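Local coordinates for protein RmpA (Streptococcus mutans, PDB 3BJV) that probably serves as the cytoplasmic IIA component of a phosphoenolpyruvate-dependent phosphotransferase system, relaying phosphate during the uptake of ascorbate, at residues K20-A25 and E49-Y54; M66-P71 and K109-V114; T86-V89 and K95-Q98; I119-E124 and E146-S151. All coordinates share one frame; numbering follows the deposited sequence.

Contact 1 of 4, residues K20-A25 and E49-Y54; sequences KDWKEA and ESTESY
W22 and T51 reach toward each other from opposite directions, between the first turn of helix 22-36 and the last turns of helix 42-54, and this apolar pair is the buried half of the contact. The methyl CG2 of T51 lies against the six-membered part of the indole, 3.4 Å from both CZ3 and CH2 of W22. The indole reaches across because CG of W22 sits between its backbone N and carbonyl carbon (chi1 76°). Behind the ring, the aliphatic chain of K23 runs over one face, with its CG 3.6 Å above the plane of the W22 ring. T51 OG1 is hydrogen-bonded to I47 O, one turn back in its helix, and to Y58 OH; its CG2 meets the indole.

The outer side is exposed to solvent. There K23 bends at its last torsion to meet E52, whose own chain folds at chi2, in a salt bridge of 3.3 Å between K23 NZ and E52 OE2. The same carboxylate oxygen comes to the edge of the indole, 3.8 Å from W22 CZ2, with ring and carboxylate planes 60° apart. The chemistry is thus layered: apolar indole-methyl packing holds the two helices inside, while an exposed ion pair, probably weakened by water, closes over it.

Contact 2 of 4, residues M66-P71 and K109-V114; sequences MPHARP and KIHTSV
The imidazole of H68 receives NE2 of H111 over one face, while M66 O lies at the H68 edge, in the ring plane; H68 CE1 and T112 OG1 lie in plane at the edge of the H111 ring. The pair is oblique, with ring centroids 4.8 Å apart and planes inclined by 45°. The closest atoms are the two NE2 nitrogens, 3.4 Å apart between H68 and H111. M66 CE also approaches the H111 ring obliquely, 4.1 Å from H111 NE2.

The rotation of H68 is fixed by its other nitrogen: ND1 donates a 2.9 Å hydrogen bond to M66 O, nearly in line with the carbonyl, with the acceptor 12° out of the ring plane. This leaves NE2 as the remaining nitrogen of H68, beside NE2 of H111, which extends from its helix with CG anti to the backbone N (chi1 -178°). The M-P-H-A sequence fits the phosphorylation-site signature of type 2 EIIA proteins, so H68 is probably the residue that carries the phosphate, and H111 is placed to accompany it, as a second histidine does in the mannitol-specific relative.

Y57 meets the H68 ring edge-to-face, and its OH binds H68 O. The loop after strand 63-65 is thus set between helix 42-54, whose Y43 packs on H68, and helix 108-123, with L103 of strand 96-104 beneath M66 and both histidines.

Contact 3 of 4, residues T86-V89 and K95-Q98; sequences TEPV and KEVQ
V89 and V97 form an antiparallel hydrogen-bonded pair with CA atoms 5.4 Å apart, each residue giving its N-H to the other's carbonyl. The bonds from V89 N to V97 O and from V97 N to V89 O are both 2.9 Å long. They tie the beta hairpin of strands 88-90 and 96-104 in this three-layer alpha/beta sandwich; strand 96-104 also pairs with strands 63-65 and 79-85. At the end away from the hairpin turn, both chains turn a corner, at T86-E87 and at Q98.

The two valine side chains lie on the same face of the sheet and are buried, although they touch loosely, 4.4 Å between V89 CG2 and V97 CB. A19 packs on V89 and F91 on V97. On the exposed side P88 carries the contact. Its ring lies alongside the Q98 side chain, both pointing the same way, with P88 CD 3.7 Å from Q98 CD. The Q98 chain is extended beyond CG, which carries its end past the proline toward the T86 corner. From the same strand as Q98, the carboxylate of E96 approaches P88 obliquely, E96 OE1 lying 3.9 Å from P88 CB. T86 turns away from the partner strand, and its OG1 bonds to T18 OG1. V97 O, already bonded to V89 N, also takes a CA-H...O contact from P88 CA at 3.1 Å.

Contact 4 of 4, residues I119-E124 and E146-S151; sequences IIALFE and EESKSS
A121 meets S148 and S151 at close range, its small methyl touching both serines where the ends of two helical regions come together. A121 CB is 3.6 Å from S151 CB, and S148 CB lies 3.7 Å from A121 O, over the backbone of the helix. None of these contacts is polar: what meets is carbon of the serines against the alanine and its peptide, and the L122 and S148 CA atoms approach to 5.2 Å. S148 can present its CB because its hydroxyl is hydrogen-bonded to V145 O, three residues back.

S151 OG, with chi1 near 180°, points along the side of A121 to a water, 2.6 Å away, which donates a 2.9 Å hydrogen bond to E124 OE1. The water thereby links E124, at the end of helix 108-123, to S151 in the segment following helix 138-147. In the three-layer alpha/beta sandwich, helix 108-123 lies on the sheet, I119, L122 and F123 packing on strand 96-104, while A121 faces the C-terminal segment.

Further out, E124 OE2 bonds to Y153 OH of the second subunit and comes close to E124 OE2 of that subunit, a pairing of like charges that may favour a shared proton. At the surface, K149 NZ binds E146 OE2 in a salt bridge of 3.2 Å, and E147 pairs with R131.

In the fold
Contact 2 holds the probable phosphorylation site; contact 3, about 22 Å away between centres, lies across the chain's centre from it. Contacts 2 and 4 use opposite parts of helix 108-123, with centres about 17 Å apart. Contact 1 lies about 18 Å from contact 2, centre to centre, without touching it, yet the two are linked across the dimer: Y54 of contact 1 makes a cation-pi pair with K109 of contact 2 in the second subunit. Contacts 1 and 3 touch directly, A25 CB packing 3.8 Å from V89 CG2, so helix 22-36 rests on the hairpin. Contacts 1 and 4 lie on opposite sides of the chain's centre, about 27 Å apart between centres.

Contact 1 of 4, residues K20-A25 and E49-Y54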
loop_
_atom_site.group_PDB
_atom_site.type_symbol
_atom_site.label_atom_id
_atom_site.label_comp_id
_atom_site.label_asym_id
_atom_site.label_seq_id
_atom_site.Cartn_x
_atom_site.Cartn_y
_atom_site.Cartn_z
ATOM N N LYS A 20 23.736 0.145 14.148
ATOM C CA LYS A 20 23.610 0.562 15.540
ATOM C C LYS A 20 22.326 1.308 15.724
ATOM O O LYS A 20 21.786 1.364 16.831
ATOM C CB LYS A 20 24.797 1.432 15.987
ATOM C CG LYS A 20 26.018 0.590 16.413
ATOM C CD LYS A 20 27.318 1.396 16.393
ATOM C CE LYS A 20 28.452 0.616 17.049
ATOM N NZ LYS A 20 29.711 1.373 16.876
ATOM N N ASP A 21 21.824 1.904 14.647
ATOM C CA ASP A 21 20.617 2.715 14.830
ATOM C C ASP A 21 19.808 2.731 13.558
ATOM O O ASP A 21 20.199 2.114 12.541
ATOM C CB ASP A 21 21.000 4.152 15.296
ATOM C CG ASP A 21 21.826 4.893 14.263
ATOM O OD1 ASP A 21 21.598 4.751 13.043
ATOM O OD2 ASP A 21 22.727 5.629 14.642
ATOM N N TRP A 22 18.705 3.453 13.602
ATOM C CA TRP A 22 17.797 3.488 12.501
ATOM C C TRP A 22 18.352 4.160 11.240
ATOM O O TRP A 22 18.026 3.720 10.106
ATOM C CB TRP A 22 16.441 4.053 12.916
ATOM C CG TRP A 22 16.362 5.537 13.110
ATOM C CD1 TRP A 22 16.471 6.212 14.296
ATOM C CD2 TRP A 22 16.153 6.549 12.084
ATOM N NE1 TRP A 22 16.362 7.568 14.073
ATOM C CE2 TRP A 22 16.156 7.809 12.741
ATOM C CE3 TRP A 22 15.957 6.507 10.684
ATOM C CZ2 TRP A 22 15.942 9.026 12.055
ATOM C CZ3 TRP A 22 15.776 7.712 10.003
ATOM C CH2 TRP A 22 15.801 8.969 10.698
ATOM N N LYS A 23 19.201 5.177 11.422
ATOM C CA LYS A 23 19.743 5.940 10.280
ATOM C C LYS A 23 20.736 5.070 9.526
ATOM O O LYS A 23 20.766 5.108 8.311
ATOM C CB LYS A 23 20.442 7.227 10.714
ATOM C CG LYS A 23 19.554 8.216 11.483
ATOM C CD LYS A 23 20.186 9.583 11.517
ATOM C CE LYS A 23 19.275 10.629 12.181
ATOM N NZ LYS A 23 19.702 10.863 13.608
ATOM N N GLU A 24 21.531 4.307 10.268
ATOM C CA GLU A 24 22.408 3.321 9.682
ATOM C C GLU A 24 21.655 2.198 8.966
ATOM O O GLU A 24 22.025 1.804 7.864
ATOM C CB GLU A 24 23.366 2.700 10.677
ATOM C CG GLU A 24 24.114 1.556 9.996
ATOM C CD GLU A 24 25.574 1.507 10.353
ATOM O OE1 GLU A 24 25.867 1.327 11.573
ATOM O OE2 GLU A 24 26.409 1.648 9.396
ATOM N N ALA A 25 20.611 1.689 9.590
ATOM C CA ALA A 25 19.793 0.619 9.004
ATOM C C ALA A 25 19.272 1.107 7.639
ATOM O O ALA A 25 19.354 0.428 6.634
ATOM C CB ALA A 25 18.651 0.271 9.965
ATOM N N GLU A 49 15.682 12.833 6.067
ATOM C CA GLU A 49 14.922 14.078 6.301
ATOM C C GLU A 49 13.433 13.903 6.409
ATOM O O GLU A 49 12.829 14.531 7.281
ATOM C CB GLU A 49 15.222 15.155 5.239
ATOM C CG GLU A 49 16.678 15.533 5.211
ATOM C CD GLU A 49 17.158 16.011 6.562
ATOM O OE1 GLU A 49 16.588 17.033 6.984
ATOM O OE2 GLU A 49 18.052 15.379 7.209
ATOM N N SER A 50 12.826 13.074 5.549
ATOM C CA SER A 50 11.386 12.778 5.678
ATOM C C SER A 50 11.031 12.059 6.956
ATOM O O SER A 50 10.016 12.326 7.561
ATOM C CB SER A 50 10.885 11.979 4.495
ATOM O OG SER A 50 10.966 12.801 3.345
ATOM N N THR A 51 11.872 11.140 7.370
ATOM C CA THR A 51 11.677 10.394 8.577
ATOM C C THR A 51 11.751 11.312 9.803
ATOM O O THR A 51 10.871 11.213 10.690
ATOM C CB THR A 51 12.715 9.276 8.700
ATOM O OG1 THR A 51 12.560 8.398 7.588
ATOM C CG2 THR A 51 12.499 8.513 9.914
ATOM N N GLU A 52 12.804 12.157 9.861
ATOM C CA GLU A 52 13.019 13.090 10.964
ATOM C C GLU A 52 11.834 14.035 11.061
ATOM O O GLU A 52 11.293 14.227 12.169
ATOM C CB GLU A 52 14.281 13.927 10.779
ATOM C CG GLU A 52 15.570 13.162 10.968
ATOM C CD GLU A 52 15.974 13.083 12.402
ATOM O OE1 GLU A 52 15.201 13.532 13.288
ATOM O OE2 GLU A 52 17.085 12.578 12.651
ATOM N N SER A 53 11.427 14.608 9.914
ATOM C CA SER A 53 10.261 15.526 9.903
ATOM C C SER A 53 8.884 14.921 10.080
ATOM O O SER A 53 7.961 15.606 10.496
ATOM C CB SER A 53 10.245 16.354 8.634
ATOM O OG SER A 53 11.567 16.777 8.396
ATOM N N TYR A 54 8.695 13.658 9.731
ATOM C CA TYR A 54 7.325 13.130 9.715
ATOM C C TYR A 54 7.137 11.937 10.617
ATOM O O TYR A 54 6.017 11.563 10.881
ATOM C CB TYR A 54 6.902 12.759 8.291
ATOM C CG TYR A 54 6.492 13.933 7.421
ATOM C CD1 TYR A 54 5.178 14.405 7.463
ATOM C CD2 TYR A 54 7.399 14.554 6.535
ATOM C CE1 TYR A 54 4.768 15.484 6.670
ATOM C CE2 TYR A 54 7.010 15.637 5.744
ATOM C CZ TYR A 54 5.676 16.089 5.824
ATOM O OH TYR A 54 5.192 17.139 5.074
#

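Contact 2 of 4, residues M66-P71 and K109-V114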
loop_
_atom_site.group_PDB
_atom_site.type_symbol
_atom_site.label_atom_id
_atom_site.label_comp_id
_atom_site.label_asym_id
_atom_site.label_seq_id
_atom_site.Cartn_x
_atom_site.Cartn_y
_atom_site.Cartn_z
ATOM N N MET A 66 9.692 -0.626 4.827
ATOM C CA MET A 66 9.973 -0.392 3.405
ATOM C C MET A 66 10.397 1.055 3.139
ATOM O O MET A 66 9.620 1.834 2.598
ATOM C CB MET A 66 8.785 -0.787 2.509
ATOM C CG MET A 66 7.496 -0.562 3.151
ATOM S SD MET A 66 6.120 -0.768 2.030
ATOM C CE MET A 66 6.307 0.754 1.031
ATOM N N PRO A 67 11.647 1.421 3.499
ATOM C CA PRO A 67 12.082 2.824 3.386
ATOM C C PRO A 67 12.003 3.331 1.923
ATOM O O PRO A 67 12.418 2.612 0.988
ATOM C CB PRO A 67 13.548 2.781 3.832
ATOM C CG PRO A 67 13.797 1.418 4.380
ATOM C CD PRO A 67 12.735 0.511 3.897
ATOM N N HIS A 68 11.427 4.511 1.738
ATOM C CA HIS A 68 11.297 5.161 0.428
ATOM C C HIS A 68 11.053 6.675 0.577
ATOM O O HIS A 68 10.831 7.195 1.679
ATOM C CB HIS A 68 10.161 4.565 -0.382
ATOM C CG HIS A 68 8.818 4.791 0.225
ATOM N ND1 HIS A 68 8.401 4.160 1.380
ATOM C CD2 HIS A 68 7.798 5.590 -0.153
ATOM C CE1 HIS A 68 7.188 4.570 1.694
ATOM N NE2 HIS A 68 6.805 5.456 0.789
ATOM N N ALA A 69 11.116 7.375 -0.549
ATOM C CA ALA A 69 10.809 8.783 -0.641
ATOM C C ALA A 69 10.036 8.961 -1.969
ATOM O O ALA A 69 9.829 7.990 -2.695
ATOM C CB ALA A 69 12.093 9.574 -0.636
ATOM N N ARG A 70 9.609 10.194 -2.267
ATOM C CA ARG A 70 8.914 10.541 -3.530
ATOM C C ARG A 70 9.840 10.208 -4.707
ATOM O O ARG A 70 11.034 10.279 -4.527
ATOM C CB ARG A 70 8.594 12.064 -3.586
ATOM C CG ARG A 70 7.867 12.652 -2.354
ATOM C CD ARG A 70 7.316 14.080 -2.631
ATOM N NE ARG A 70 8.340 15.096 -2.978
ATOM C CZ ARG A 70 8.059 16.340 -3.437
ATOM N NH1 ARG A 70 6.782 16.736 -3.602
ATOM N NH2 ARG A 70 9.046 17.204 -3.737
ATOM N N PRO A 71 9.292 9.849 -5.901
ATOM C CA PRO A 71 10.112 9.679 -7.122
ATOM C C PRO A 71 11.006 10.870 -7.430
ATOM O O PRO A 71 12.126 10.662 -7.874
ATOM C CB PRO A 71 9.085 9.491 -8.226
ATOM C CG PRO A 71 7.890 8.945 -7.539
ATOM C CD PRO A 71 7.868 9.526 -6.161
ATOM N N LYS A 109 1.677 5.614 -8.827
ATOM C CA LYS A 109 0.833 4.598 -9.396
ATOM C C LYS A 109 1.484 3.227 -9.295
ATOM O O LYS A 109 0.819 2.252 -8.911
ATOM C CB LYS A 109 0.420 4.947 -10.844
ATOM C CG LYS A 109 -0.554 6.100 -10.876
ATOM C CD LYS A 109 -1.050 6.479 -12.273
ATOM C CE LYS A 109 -1.446 7.982 -12.246
ATOM N NZ LYS A 109 -0.182 8.825 -12.197
ATOM N N ILE A 110 2.781 3.146 -9.617
ATOM C CA ILE A 110 3.443 1.854 -9.544
ATOM C C ILE A 110 3.788 1.414 -8.067
ATOM O O ILE A 110 3.780 0.207 -7.732
ATOM C CB ILE A 110 4.582 1.667 -10.625
ATOM C CG1 ILE A 110 5.940 1.648 -9.993
ATOM C CG2 ILE A 110 4.462 2.607 -11.849
ATOM C CD1 ILE A 110 6.420 0.263 -9.839
ATOM N N HIS A 111 4.057 2.392 -7.202
ATOM C CA HIS A 111 4.181 2.202 -5.755
ATOM C C HIS A 111 2.948 1.409 -5.184
ATOM O O HIS A 111 3.071 0.393 -4.475
ATOM C CB HIS A 111 4.281 3.600 -5.136
ATOM C CG HIS A 111 4.452 3.618 -3.652
ATOM N ND1 HIS A 111 3.381 3.634 -2.772
ATOM C CD2 HIS A 111 5.565 3.687 -2.887
ATOM C CE1 HIS A 111 3.834 3.672 -1.532
ATOM N NE2 HIS A 111 5.157 3.711 -1.573
ATOM N N THR A 112 1.757 1.878 -5.564
ATOM C CA THR A 112 0.524 1.381 -5.045
ATOM C C THR A 112 0.102 0.138 -5.750
ATOM O O THR A 112 -0.273 -0.829 -5.086
ATOM C CB THR A 112 -0.587 2.468 -5.125
ATOM O OG1 THR A 112 -0.289 3.453 -4.144
ATOM C CG2 THR A 112 -1.970 1.890 -4.790
ATOM N N SER A 113 0.118 0.136 -7.077
ATOM C CA SER A 113 -0.444 -1.028 -7.739
ATOM C C SER A 113 0.502 -2.170 -8.105
ATOM O O SER A 113 0.039 -3.286 -8.420
ATOM C CB SER A 113 -1.351 -0.663 -8.919
ATOM O OG SER A 113 -0.616 -0.398 -10.069
ATOM N N VAL A 114 1.797 -1.909 -8.060
ATOM C CA VAL A 114 2.797 -2.921 -8.457
ATOM C C VAL A 114 3.766 -3.348 -7.308
ATOM O O VAL A 114 3.968 -4.556 -7.088
ATOM C CB VAL A 114 3.619 -2.463 -9.716
ATOM C CG1 VAL A 114 4.613 -3.565 -10.100
ATOM C CG2 VAL A 114 2.729 -2.145 -10.939
#

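Contact 3 of 4, residues T86-V89 and K95-Q98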
loop_
_atom_site.group_PDB
_atom_site.type_symbol
_atom_site.label_atom_id
_atom_site.label_comp_id
_atom_site.label_asym_id
_atom_site.label_seq_id
_atom_site.Cartn_x
_atom_site.Cartn_y
_atom_site.Cartn_z
ATOM N N THR A 86 21.215 -8.333 12.284
ATOM C CA THR A 86 21.460 -9.388 13.261
ATOM C C THR A 86 20.719 -9.132 14.585
ATOM O O THR A 86 20.390 -10.079 15.317
ATOM C CB THR A 86 22.956 -9.608 13.479
ATOM O OG1 THR A 86 23.580 -8.357 13.801
ATOM C CG2 THR A 86 23.609 -10.218 12.176
ATOM N N GLU A 87 20.447 -7.853 14.871
ATOM C CA GLU A 87 19.604 -7.418 15.970
ATOM C C GLU A 87 18.694 -6.351 15.432
ATOM O O GLU A 87 19.107 -5.611 14.559
ATOM C CB GLU A 87 20.468 -6.761 17.008
ATOM C CG GLU A 87 21.253 -7.772 17.727
ATOM C CD GLU A 87 22.602 -7.258 18.090
ATOM O OE1 GLU A 87 22.637 -6.207 18.808
ATOM O OE2 GLU A 87 23.598 -7.922 17.630
ATOM N N PRO A 88 17.457 -6.265 15.947
ATOM C CA PRO A 88 16.578 -5.136 15.661
ATOM C C PRO A 88 17.161 -3.773 16.020
ATOM O O PRO A 88 18.069 -3.699 16.835
ATOM C CB PRO A 88 15.320 -5.435 16.507
ATOM C CG PRO A 88 15.727 -6.550 17.449
ATOM C CD PRO A 88 16.786 -7.304 16.747
ATOM N N VAL A 89 16.695 -2.722 15.341
ATOM C CA VAL A 89 16.988 -1.338 15.680
ATOM C C VAL A 89 15.635 -0.738 15.989
ATOM O O VAL A 89 14.629 -1.223 15.456
ATOM C CB VAL A 89 17.659 -0.501 14.484
ATOM C CG1 VAL A 89 19.088 -0.880 14.286
ATOM C CG2 VAL A 89 16.886 -0.646 13.169
ATOM N N LYS A 95 9.079 1.749 17.283
ATOM C CA LYS A 95 8.905 0.494 16.549
ATOM C C LYS A 95 10.240 -0.201 16.258
ATOM O O LYS A 95 11.229 0.424 15.851
ATOM C CB LYS A 95 8.087 0.736 15.297
ATOM C CG LYS A 95 6.599 0.860 15.566
ATOM C CD LYS A 95 5.790 1.177 14.281
ATOM C CE LYS A 95 4.470 0.342 14.188
ATOM N NZ LYS A 95 4.664 -1.206 14.171
ATOM N N GLU A 96 10.286 -1.495 16.542
ATOM C CA GLU A 96 11.478 -2.297 16.262
ATOM C C GLU A 96 11.494 -2.899 14.848
ATOM O O GLU A 96 10.440 -3.294 14.335
ATOM C CB GLU A 96 11.683 -3.339 17.332
ATOM C CG GLU A 96 12.405 -2.746 18.546
ATOM C CD GLU A 96 12.654 -3.785 19.633
ATOM O OE1 GLU A 96 13.845 -4.136 19.896
ATOM O OE2 GLU A 96 11.654 -4.270 20.192
ATOM N N VAL A 97 12.672 -2.902 14.216
ATOM C CA VAL A 97 12.829 -3.377 12.836
ATOM C C VAL A 97 14.011 -4.264 12.724
ATOM O O VAL A 97 15.073 -3.944 13.242
ATOM C CB VAL A 97 12.988 -2.205 11.775
ATOM C CG1 VAL A 97 13.272 -2.754 10.408
ATOM C CG2 VAL A 97 11.698 -1.336 11.768
ATOM N N GLN A 98 13.819 -5.385 12.038
ATOM C CA GLN A 98 14.911 -6.278 11.715
ATOM C C GLN A 98 15.103 -6.568 10.218
ATOM O O GLN A 98 16.141 -7.039 9.809
ATOM C CB GLN A 98 14.784 -7.571 12.493
ATOM C CG GLN A 98 16.150 -8.188 12.658
ATOM C CD GLN A 98 16.178 -9.309 13.675
ATOM O OE1 GLN A 98 17.251 -9.841 13.983
ATOM N NE2 GLN A 98 14.999 -9.656 14.227
#

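Contact 4 of 4, residues I119-E124 and E146-S151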
loop_
_atom_site.group_PDB
_atom_site.type_symbol
_atom_site.label_atom_id
_atom_site.label_comp_id
_atom_site.label_asym_id
_atom_site.label_seq_id
_atom_site.Cartn_x
_atom_site.Cartn_y
_atom_site.Cartn_z
ATOM N N ILE A 119 5.341 -6.755 -2.004
ATOM C CA ILE A 119 5.952 -6.670 -0.694
ATOM C C ILE A 119 5.062 -7.369 0.349
ATOM O O ILE A 119 5.575 -8.152 1.172
ATOM C CB ILE A 119 6.280 -5.217 -0.333
ATOM C CG1 ILE A 119 7.468 -4.767 -1.201
ATOM C CG2 ILE A 119 6.530 -5.048 1.192
ATOM C CD1 ILE A 119 7.631 -3.230 -1.357
ATOM N N ILE A 120 3.750 -7.122 0.277
ATOM C CA ILE A 120 2.866 -7.726 1.240
ATOM C C ILE A 120 2.718 -9.259 1.075
ATOM O O ILE A 120 2.732 -9.989 2.086
ATOM C CB ILE A 120 1.533 -6.902 1.569
ATOM C CG1 ILE A 120 0.512 -6.906 0.481
ATOM C CG2 ILE A 120 1.819 -5.406 1.971
ATOM C CD1 ILE A 120 -0.216 -5.468 0.494
ATOM N N ALA A 121 2.705 -9.736 -0.174
ATOM C CA ALA A 121 2.812 -11.191 -0.476
ATOM C C ALA A 121 4.003 -11.880 0.225
ATOM O O ALA A 121 3.846 -12.922 0.838
ATOM C CB ALA A 121 2.898 -11.425 -2.001
ATOM N N LEU A 122 5.194 -11.295 0.105
ATOM C CA LEU A 122 6.410 -11.821 0.770
ATOM C C LEU A 122 6.231 -11.937 2.293
ATOM O O LEU A 122 6.427 -13.032 2.871
ATOM C CB LEU A 122 7.612 -10.940 0.415
ATOM C CG LEU A 122 8.960 -11.322 1.002
ATOM C CD1 LEU A 122 9.356 -12.756 0.548
ATOM C CD2 LEU A 122 10.041 -10.284 0.532
ATOM N N PHE A 123 5.798 -10.828 2.920
ATOM C CA PHE A 123 5.677 -10.739 4.342
ATOM C C PHE A 123 4.481 -11.466 4.925
ATOM O O PHE A 123 4.451 -11.721 6.106
ATOM C CB PHE A 123 5.752 -9.288 4.797
ATOM C CG PHE A 123 7.129 -8.735 4.715
ATOM C CD1 PHE A 123 8.071 -9.028 5.715
ATOM C CD2 PHE A 123 7.517 -7.946 3.625
ATOM C CE1 PHE A 123 9.366 -8.534 5.622
ATOM C CE2 PHE A 123 8.814 -7.444 3.526
ATOM C CZ PHE A 123 9.747 -7.742 4.529
ATOM N N GLU A 124 3.513 -11.843 4.107
ATOM C CA GLU A 124 2.430 -12.702 4.618
ATOM C C GLU A 124 2.668 -14.222 4.564
ATOM O O GLU A 124 1.757 -14.996 4.860
ATOM C CB GLU A 124 1.116 -12.358 3.934
ATOM C CG GLU A 124 0.636 -10.947 4.322
ATOM C CD GLU A 124 -0.713 -10.626 3.761
ATOM O OE1 GLU A 124 -1.227 -11.399 2.895
ATOM O OE2 GLU A 124 -1.251 -9.589 4.193
ATOM N N GLU A 146 9.573 -16.752 -4.672
ATOM C CA GLU A 146 8.799 -17.696 -5.485
ATOM C C GLU A 146 7.507 -18.160 -4.785
ATOM O O GLU A 146 6.430 -18.163 -5.361
ATOM C CB GLU A 146 9.658 -18.928 -5.836
ATOM C CG GLU A 146 10.829 -18.597 -6.715
ATOM C CD GLU A 146 10.332 -18.013 -7.995
ATOM O OE1 GLU A 146 9.323 -18.583 -8.519
ATOM O OE2 GLU A 146 10.905 -16.975 -8.449
ATOM N N GLU A 147 7.655 -18.574 -3.538
ATOM C CA GLU A 147 6.562 -19.087 -2.749
ATOM C C GLU A 147 5.449 -18.035 -2.499
ATOM O O GLU A 147 4.320 -18.393 -2.202
ATOM C CB GLU A 147 7.178 -19.592 -1.448
ATOM C CG GLU A 147 6.241 -20.143 -0.392
ATOM C CD GLU A 147 6.925 -20.311 0.986
ATOM O OE1 GLU A 147 6.151 -20.423 1.975
ATOM O OE2 GLU A 147 8.203 -20.331 1.079
ATOM N N SER A 148 5.765 -16.750 -2.613
ATOM C CA SER A 148 4.814 -15.665 -2.386
ATOM C C SER A 148 3.884 -15.502 -3.570
ATOM O O SER A 148 2.850 -14.863 -3.476
ATOM C CB SER A 148 5.549 -14.346 -2.146
ATOM O OG SER A 148 6.147 -13.822 -3.345
ATOM N N LYS A 149 4.244 -16.116 -4.692
ATOM C CA LYS A 149 3.585 -15.839 -5.973
ATOM C C LYS A 149 2.133 -16.368 -6.085
ATOM O O LYS A 149 1.386 -15.970 -6.985
ATOM C CB LYS A 149 4.490 -16.237 -7.160
ATOM C CG LYS A 149 5.763 -15.313 -7.316
ATOM C CD LYS A 149 6.157 -15.103 -8.799
ATOM C CE LYS A 149 7.524 -15.735 -9.234
ATOM N NZ LYS A 149 8.735 -14.753 -9.251
ATOM N N SER A 150 1.723 -17.209 -5.133
ATOM C CA SER A 150 0.349 -17.699 -5.113
ATOM C C SER A 150 -0.590 -16.834 -4.225
ATOM O O SER A 150 -1.766 -17.176 -3.989
ATOM C CB SER A 150 0.338 -19.153 -4.655
ATOM O OG SER A 150 0.459 -19.196 -3.244
ATOM N N SER A 151 -0.059 -15.723 -3.724
ATOM C CA SER A 151 -0.830 -14.705 -3.030
ATOM C C SER A 151 -1.940 -14.176 -3.957
ATOM O O SER A 151 -1.712 -14.016 -5.143
ATOM C CB SER A 151 0.128 -13.568 -2.650
ATOM O OG SER A 151 -0.505 -12.500 -1.958
HETATM O O HOH W 1 -0.552 -12.934 0.561
#